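Local coordinates for putative fimbriae assembly chaperone (PDB 2CO7), which probably acts as a periplasmic chaperone that folds and escorts fimbrial subunits on their way to assembly, at residues B[28-34]-B[75-79]; B[90-96]-B[125-131]; B[143-148]-B[215-219]. All coordinates share one frame; numbering follows the deposited sequence.

Contact 1: residues B[28-34]-B[75-79]; sequences AGATLSV and QLRIV
R77 lays its guanidinium against the turn that enters strand 30-34, with A28 O over one face of the group. R77 NH2 stands 3.1 Å from A28 O, but the angle is too poor for a hydrogen bond. With CG anti to the backbone N (chi1 167°) and a bend at chi2, the arm runs along the neighbouring strand until R77 NH1 lies 3.4 Å from G29 CA, an approach eased by the lack of a side chain on G29. A water in the guanidinium plane bonds to G29 O and, weakly, to NH1.

At the other end of the same face Q75 also bends at chi2, and its amide leans over S33. Q75 NE2 and S33 N, 3.4 Å apart, are both donors; Q75 NE2 instead gives its hydrogen to a second water, 2.7 Å away, which is also bonded to T31 OG1.

The strands are antiparallel neighbours in the immunoglobulin-like N-terminal domain of a PapD-type chaperone. Hydrogen-bonded pairs form at A30 with I78 and at L32 with L76; the A30 N to I78 O bond is 2.9 Å long and nearly straight at 172°.

The opposite face, with L32, L76 and I78, is apolar. V34 CG1 slants across L76 CD2 at 4.0 Å, both packing on F66 and I97, and L32 CB meets I78 CD1 at 4.3 Å beside V95.

Contact 2: residues B[90-96]-B[125-131]; sequences ETLQWVC and CDKLIFR. With SO4 (sulfate ion), chain D.
The paired strands 91-100 and 116-131, the F1 and G1 strands of PapD-type chaperones, meet here from E90 beside R131 to a disulfide between C96 and C125, a link also known in FGL chaperones. C96 SG and C125 SG lie 2.1 Å apart, tying a non-hydrogen-bonded pair. At C125 a strand of a second protein chain, probably a fimbrial subunit, adds on in parallel, as in donor-strand complementation.

On the same face K127 and W94 run side by side: the lysine's CG stands over the indole, 3.8 Å from the centroid of the six-membered ring. The extended chain puts K127 NZ 2.9 Å from O2 of a sulfate, probably from the crystallisation liquor, and near N166 and backbone of the second chain. On the other face Q93 N bonds to L128 O in the strand pairing, and the bend at chi2 brings Q93 NE2 to the same oxygen, 2.9 Å away, from the opposite face of its plane.

R131 grips E90 side-on, NE (2.7 Å) and NH2 both bonding to OE2, the two planes only 21° apart. With D208 also on NH2 and Y164 N on E90 OE1, this buried ion pair probably helps fix the angle between the two domains.

Contact 3: residues B[143-148]-B[215-219]; sequences AGNLRW and PFHYV
Y218 holds its CG anti to the backbone N (chi1 -157°), which lays its ring across the start of strand 147-151, whereas W148 puts CG anti to its carbonyl carbon (chi1 -58°) and so brings CD1 of the indole's five-membered ring up to the tyrosine. The nearest atoms are W148 CD1 and Y218 CG, 3.6 Å apart. The two rings meet obliquely, with planes at 54°.

Further along the tyrosine, the phenol end passes beside R147: Y218 OH is 3.4 Å from R147 CG, an aliphatic carbon, while the guanidinium heads for a salt bridge with E158. L146 O comes close to the same ring, 3.3 Å from Y218 CE2.

F216 makes the second cluster. Its ring receives the methyl of A143 over one face, with CB 3.9 Å from the centroid, a CH-pi contact, and the start of G144 rests obliquely near CD1. W203 of the adjacent strand meets both F216 and W148.

In the immunoglobulin-like C-terminal domain, strands 147-151 and 216-218 belong to different sheets, and these aromatic side chains bridge from one to the other. No direct hydrogen bond joins the segments. A water does so instead, giving hydrogens to G144 O and, at 2.7 Å, to H217 O.

W148 N is buried with no conventional partner. It stands 3.9 Å above the plane of the Y218 ring and its N-H aims at that face, so the pi electrons probably compensate it in part; adhesion here rests otherwise on apolar and aromatic surface.

Overall arrangement
From the N terminus, contact 1 closes first, bringing strand 73-80 back beside strand 30-35 after the chain has run through strands 42-50 and 59-68. Contact 2 opens eleven residues later and closes the loop from strand 91-100 to strand 116-131; contact 3 then spans most of the C-terminal domain. The three run in series, with neither nesting nor crossing. Contacts 1 and 2 share the N-terminal domain and touch through its core, where I78 meets L128 and V95, and L32 meets V95. Contact 3 lies apart, about 24 Å from contact 2 between centres, joining the two sheets of the second domain; contact 2 reaches that domain through Y164 and D208.

Contact 1: residues B[28-34]-B[75-79]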
# COMPACT_ATOMS: atom_id res chain seq x y z
N ALA B 28 8.64 24.05 -8.46
CA ALA B 28 8.25 24.75 -7.22
C ALA B 28 7.49 23.77 -6.31
O ALA B 28 7.26 24.03 -5.13
CB ALA B 28 7.41 25.94 -7.54
N GLY B 29 7.06 22.67 -6.89
CA GLY B 29 6.30 21.68 -6.13
C GLY B 29 5.44 20.81 -7.04
O GLY B 29 5.32 21.07 -8.25
N ALA B 30 4.78 19.83 -6.42
CA ALA B 30 3.97 18.87 -7.14
C ALA B 30 2.55 18.90 -6.56
O ALA B 30 2.28 19.51 -5.51
CB ALA B 30 4.56 17.51 -7.03
N THR B 31 1.63 18.24 -7.25
CA THR B 31 0.26 18.19 -6.73
C THR B 31 -0.27 16.80 -6.82
O THR B 31 0.21 15.98 -7.63
CB THR B 31 -0.74 19.16 -7.46
OG1 THR B 31 -0.78 18.87 -8.86
CG2 THR B 31 -0.38 20.64 -7.23
N LEU B 32 -1.28 16.52 -6.00
CA LEU B 32 -1.93 15.19 -6.03
C LEU B 32 -3.40 15.43 -5.68
O LEU B 32 -3.69 16.01 -4.64
CB LEU B 32 -1.28 14.26 -5.00
CG LEU B 32 -1.94 12.88 -4.82
CD1 LEU B 32 -1.94 12.04 -6.10
CD2 LEU B 32 -1.21 12.13 -3.67
N SER B 33 -4.32 15.06 -6.57
CA SER B 33 -5.75 15.23 -6.29
C SER B 33 -6.21 14.15 -5.29
O SER B 33 -5.76 13.02 -5.36
CB SER B 33 -6.52 15.14 -7.61
OG SER B 33 -7.91 15.26 -7.44
N VAL B 34 -7.11 14.50 -4.39
CA VAL B 34 -7.73 13.53 -3.47
C VAL B 34 -9.23 13.80 -3.50
O VAL B 34 -9.65 14.96 -3.42
CB VAL B 34 -7.21 13.71 -1.99
CG1 VAL B 34 -7.48 15.11 -1.51
CG2 VAL B 34 -7.81 12.65 -1.03
N GLN B 75 -7.09 19.33 -4.07
CA GLN B 75 -5.70 19.13 -4.46
C GLN B 75 -4.80 19.28 -3.25
O GLN B 75 -5.00 20.16 -2.40
CB GLN B 75 -5.29 20.16 -5.52
CG GLN B 75 -6.11 20.16 -6.78
CD GLN B 75 -5.77 19.02 -7.76
OE1 GLN B 75 -6.52 18.79 -8.71
NE2 GLN B 75 -4.66 18.31 -7.52
N LEU B 76 -3.81 18.41 -3.17
CA LEU B 76 -2.80 18.57 -2.17
C LEU B 76 -1.59 19.11 -2.86
O LEU B 76 -1.30 18.68 -3.97
CB LEU B 76 -2.47 17.23 -1.58
CG LEU B 76 -3.67 16.44 -1.10
CD1 LEU B 76 -3.18 15.12 -0.57
CD2 LEU B 76 -4.45 17.25 -0.04
N ARG B 77 -0.89 20.04 -2.22
CA ARG B 77 0.37 20.53 -2.73
C ARG B 77 1.50 19.86 -1.97
O ARG B 77 1.50 19.86 -0.74
CB ARG B 77 0.43 22.04 -2.46
CG ARG B 77 1.80 22.67 -2.64
CD ARG B 77 2.06 23.10 -4.09
NE ARG B 77 2.98 24.24 -4.11
CZ ARG B 77 3.75 24.56 -5.14
NH1 ARG B 77 3.71 23.84 -6.26
NH2 ARG B 77 4.56 25.61 -5.07
N ILE B 78 2.50 19.36 -2.68
CA ILE B 78 3.65 18.71 -2.05
C ILE B 78 4.90 19.54 -2.37
O ILE B 78 5.14 19.82 -3.53
CB ILE B 78 3.85 17.28 -2.62
CG1 ILE B 78 2.60 16.42 -2.42
CG2 ILE B 78 5.11 16.65 -1.99
CD1 ILE B 78 2.54 15.15 -3.29
N VAL B 79 5.68 19.93 -1.36
CA VAL B 79 6.83 20.82 -1.60
C VAL B 79 8.04 20.30 -0.83
O VAL B 79 7.90 19.87 0.32
CB VAL B 79 6.50 22.33 -1.25
CG1 VAL B 79 5.38 22.90 -2.11
CG2 VAL B 79 6.13 22.48 0.22
O HOH W 1 4.89 23.62 -9.37
O HOH W 2 -2.94 17.12 -9.17

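Contact 2: residues B[90-96]-B[125-131]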
# COMPACT_ATOMS: atom_id res chain seq x y z
N GLU B 90 17.79 9.20 -8.23
CA GLU B 90 16.49 9.41 -7.57
C GLU B 90 16.50 9.01 -6.09
O GLU B 90 17.31 8.18 -5.65
CB GLU B 90 15.40 8.59 -8.26
CG GLU B 90 15.12 9.08 -9.70
CD GLU B 90 13.91 8.42 -10.32
OE1 GLU B 90 13.70 7.22 -10.08
OE2 GLU B 90 13.19 9.09 -11.08
N THR B 91 15.55 9.56 -5.35
CA THR B 91 15.31 9.27 -3.95
C THR B 91 13.82 9.07 -3.82
O THR B 91 13.04 9.90 -4.28
CB THR B 91 15.74 10.42 -3.00
OG1 THR B 91 17.16 10.62 -3.07
CG2 THR B 91 15.38 10.06 -1.54
N LEU B 92 13.43 7.95 -3.23
CA LEU B 92 12.03 7.60 -3.13
C LEU B 92 11.49 7.98 -1.76
O LEU B 92 12.19 7.81 -0.75
CB LEU B 92 11.85 6.09 -3.36
CG LEU B 92 10.35 5.75 -3.41
CD1 LEU B 92 9.98 4.82 -4.59
CD2 LEU B 92 9.92 5.17 -2.10
N GLN B 93 10.28 8.52 -1.74
CA GLN B 93 9.51 8.73 -0.51
C GLN B 93 8.10 8.12 -0.75
O GLN B 93 7.77 7.66 -1.86
CB GLN B 93 9.32 10.26 -0.28
CG GLN B 93 10.47 11.06 0.16
CD GLN B 93 11.52 11.36 -0.89
OE1 GLN B 93 12.63 11.60 -0.54
NE2 GLN B 93 11.15 11.38 -2.18
N TRP B 94 7.25 8.18 0.28
CA TRP B 94 5.87 7.78 0.15
C TRP B 94 4.98 8.92 0.64
O TRP B 94 5.19 9.43 1.74
CB TRP B 94 5.59 6.58 1.04
CG TRP B 94 6.30 5.34 0.59
CD1 TRP B 94 7.56 4.91 1.00
CD2 TRP B 94 5.84 4.41 -0.38
NE1 TRP B 94 7.88 3.75 0.33
CE2 TRP B 94 6.86 3.42 -0.52
CE3 TRP B 94 4.69 4.32 -1.17
CZ2 TRP B 94 6.72 2.32 -1.38
CZ3 TRP B 94 4.54 3.19 -2.02
CH2 TRP B 94 5.58 2.23 -2.13
N VAL B 95 4.00 9.27 -0.17
CA VAL B 95 2.98 10.25 0.22
C VAL B 95 1.72 9.43 0.54
O VAL B 95 1.21 8.72 -0.31
CB VAL B 95 2.80 11.39 -0.85
CG1 VAL B 95 2.37 10.88 -2.26
CG2 VAL B 95 1.82 12.44 -0.36
N CYS B 96 1.26 9.56 1.78
CA CYS B 96 0.18 8.74 2.32
C CYS B 96 -1.00 9.62 2.70
O CYS B 96 -0.83 10.72 3.23
CB CYS B 96 0.67 8.02 3.55
SG CYS B 96 1.91 6.75 3.24
N CYS B 125 -1.10 4.99 0.04
CA CYS B 125 0.22 5.59 -0.12
C CYS B 125 0.74 5.45 -1.56
O CYS B 125 0.67 4.34 -2.15
CB CYS B 125 1.21 4.97 0.88
SG CYS B 125 0.71 5.14 2.64
N ASP B 126 1.25 6.56 -2.10
CA ASP B 126 1.87 6.56 -3.44
C ASP B 126 3.35 6.79 -3.29
O ASP B 126 3.80 7.54 -2.43
CB ASP B 126 1.39 7.75 -4.29
CG ASP B 126 0.02 7.55 -4.93
OD1 ASP B 126 -0.32 8.46 -5.69
OD2 ASP B 126 -0.68 6.55 -4.71
N LYS B 127 4.13 6.19 -4.20
CA LYS B 127 5.52 6.62 -4.33
C LYS B 127 5.60 8.08 -4.75
O LYS B 127 4.90 8.52 -5.69
CB LYS B 127 6.27 5.73 -5.33
CG LYS B 127 6.28 4.28 -4.90
CD LYS B 127 6.86 3.37 -5.99
CE LYS B 127 6.79 1.90 -5.49
NZ LYS B 127 7.01 0.90 -6.60
N LEU B 128 6.44 8.81 -4.02
CA LEU B 128 6.79 10.19 -4.35
C LEU B 128 8.29 10.15 -4.69
O LEU B 128 9.17 10.01 -3.81
CB LEU B 128 6.52 11.11 -3.16
CG LEU B 128 7.08 12.53 -3.29
CD1 LEU B 128 6.34 13.22 -4.48
CD2 LEU B 128 6.83 13.32 -1.99
N ILE B 129 8.57 10.27 -5.97
CA ILE B 129 9.92 9.99 -6.47
C ILE B 129 10.60 11.28 -6.81
O ILE B 129 10.17 11.99 -7.75
CB ILE B 129 9.94 8.98 -7.64
CG1 ILE B 129 9.24 7.65 -7.23
CG2 ILE B 129 11.40 8.64 -8.10
CD1 ILE B 129 8.93 6.64 -8.42
N PHE B 130 11.67 11.56 -6.06
CA PHE B 130 12.43 12.78 -6.28
C PHE B 130 13.49 12.59 -7.36
O PHE B 130 14.34 11.73 -7.23
CB PHE B 130 13.04 13.28 -4.96
CG PHE B 130 13.76 14.58 -5.12
CD1 PHE B 130 13.04 15.78 -5.15
CD2 PHE B 130 15.15 14.61 -5.21
CE1 PHE B 130 13.74 17.05 -5.28
CE2 PHE B 130 15.85 15.83 -5.33
CZ PHE B 130 15.14 17.05 -5.37
N ARG B 131 13.44 13.41 -8.41
CA ARG B 131 14.36 13.31 -9.55
C ARG B 131 15.22 14.59 -9.67
O ARG B 131 14.73 15.68 -10.10
CB ARG B 131 13.58 13.01 -10.84
CG ARG B 131 14.50 12.70 -12.06
CD ARG B 131 13.69 12.28 -13.23
NE ARG B 131 12.94 11.05 -12.91
CZ ARG B 131 11.92 10.59 -13.62
NH1 ARG B 131 11.50 11.22 -14.73
NH2 ARG B 131 11.32 9.48 -13.22
S SO4 D . 6.63 -2.77 -5.69
O1 SO4 D . 5.44 -3.63 -5.63
O2 SO4 D . 6.34 -1.48 -5.08
O3 SO4 D . 7.67 -3.49 -4.97
O4 SO4 D . 7.13 -2.64 -7.07

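Contact 3: residues B[143-148]-B[215-219]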
# COMPACT_ATOMS: atom_id res chain seq x y z
N ALA B 143 15.63 1.45 -19.42
CA ALA B 143 15.20 0.19 -18.78
C ALA B 143 15.75 -1.07 -19.48
O ALA B 143 15.83 -2.15 -18.86
CB ALA B 143 13.66 0.11 -18.65
N GLY B 144 16.15 -0.93 -20.74
CA GLY B 144 16.85 -1.98 -21.48
C GLY B 144 18.28 -2.20 -20.98
O GLY B 144 18.99 -3.08 -21.48
N ASN B 145 18.71 -1.40 -20.00
CA ASN B 145 20.05 -1.60 -19.43
C ASN B 145 20.09 -2.44 -18.18
O ASN B 145 21.16 -2.66 -17.63
CB ASN B 145 20.74 -0.28 -19.22
CG ASN B 145 21.10 0.37 -20.52
OD1 ASN B 145 21.10 -0.28 -21.58
ND2 ASN B 145 21.40 1.65 -20.47
N LEU B 146 18.92 -2.95 -17.78
CA LEU B 146 18.83 -3.89 -16.67
C LEU B 146 19.58 -5.14 -17.06
O LEU B 146 19.51 -5.55 -18.21
CB LEU B 146 17.37 -4.23 -16.35
CG LEU B 146 16.54 -3.03 -15.88
CD1 LEU B 146 15.24 -3.48 -15.24
CD2 LEU B 146 17.33 -2.18 -14.90
N ARG B 147 20.33 -5.71 -16.12
CA ARG B 147 21.09 -6.95 -16.37
C ARG B 147 20.48 -8.06 -15.52
O ARG B 147 20.20 -7.84 -14.35
CB ARG B 147 22.57 -6.75 -16.02
CG ARG B 147 23.43 -7.95 -16.39
CD ARG B 147 24.92 -7.64 -16.45
NE ARG B 147 25.54 -8.07 -15.20
CZ ARG B 147 26.34 -9.12 -15.05
NH1 ARG B 147 26.71 -9.89 -16.08
NH2 ARG B 147 26.81 -9.38 -13.84
N TRP B 148 20.26 -9.23 -16.11
CA TRP B 148 19.62 -10.34 -15.42
C TRP B 148 20.58 -11.50 -15.34
O TRP B 148 21.36 -11.78 -16.27
CB TRP B 148 18.30 -10.74 -16.12
CG TRP B 148 17.28 -9.59 -16.24
CD1 TRP B 148 17.29 -8.56 -17.15
CD2 TRP B 148 16.10 -9.40 -15.44
NE1 TRP B 148 16.21 -7.74 -16.95
CE2 TRP B 148 15.46 -8.23 -15.91
CE3 TRP B 148 15.52 -10.11 -14.38
CZ2 TRP B 148 14.25 -7.76 -15.36
CZ3 TRP B 148 14.32 -9.64 -13.83
CH2 TRP B 148 13.72 -8.46 -14.31
N PRO B 215 7.25 -3.58 -23.97
CA PRO B 215 8.06 -4.62 -23.33
C PRO B 215 9.55 -4.53 -23.65
O PRO B 215 9.95 -4.00 -24.68
CB PRO B 215 7.43 -5.93 -23.85
CG PRO B 215 6.13 -5.52 -24.51
CD PRO B 215 6.37 -4.13 -25.02
N PHE B 216 10.37 -4.99 -22.72
CA PHE B 216 11.80 -5.15 -22.95
C PHE B 216 12.13 -6.63 -22.80
O PHE B 216 11.40 -7.35 -22.14
CB PHE B 216 12.62 -4.37 -21.91
CG PHE B 216 12.39 -2.90 -21.92
CD1 PHE B 216 13.29 -2.05 -22.56
CD2 PHE B 216 11.29 -2.35 -21.25
CE1 PHE B 216 13.06 -0.65 -22.57
CE2 PHE B 216 11.04 -0.98 -21.26
CZ PHE B 216 11.94 -0.12 -21.91
N HIS B 217 13.25 -7.03 -23.38
CA HIS B 217 13.67 -8.43 -23.39
C HIS B 217 15.15 -8.57 -22.99
O HIS B 217 15.95 -7.65 -23.17
CB HIS B 217 13.46 -9.03 -24.78
CG HIS B 217 12.05 -8.96 -25.27
ND1 HIS B 217 11.17 -10.02 -25.16
CD2 HIS B 217 11.37 -7.97 -25.90
CE1 HIS B 217 10.00 -9.68 -25.68
NE2 HIS B 217 10.10 -8.45 -26.14
N TYR B 218 15.48 -9.71 -22.40
CA TYR B 218 16.86 -10.05 -22.09
C TYR B 218 17.02 -11.54 -22.34
O TYR B 218 16.21 -12.35 -21.88
CB TYR B 218 17.21 -9.70 -20.63
CG TYR B 218 18.70 -9.49 -20.37
CD1 TYR B 218 19.54 -10.56 -20.06
CD2 TYR B 218 19.25 -8.20 -20.40
CE1 TYR B 218 20.91 -10.36 -19.81
CE2 TYR B 218 20.61 -7.99 -20.15
CZ TYR B 218 21.44 -9.07 -19.86
OH TYR B 218 22.78 -8.86 -19.61
N VAL B 219 18.05 -11.90 -23.10
CA VAL B 219 18.27 -13.28 -23.51
C VAL B 219 19.28 -13.95 -22.59
O VAL B 219 20.31 -13.36 -22.25
CB VAL B 219 18.76 -13.37 -24.98
CG1 VAL B 219 19.02 -14.83 -25.40
CG2 VAL B 219 17.77 -12.69 -25.93
O HOH W 3 17.80 -5.69 -22.95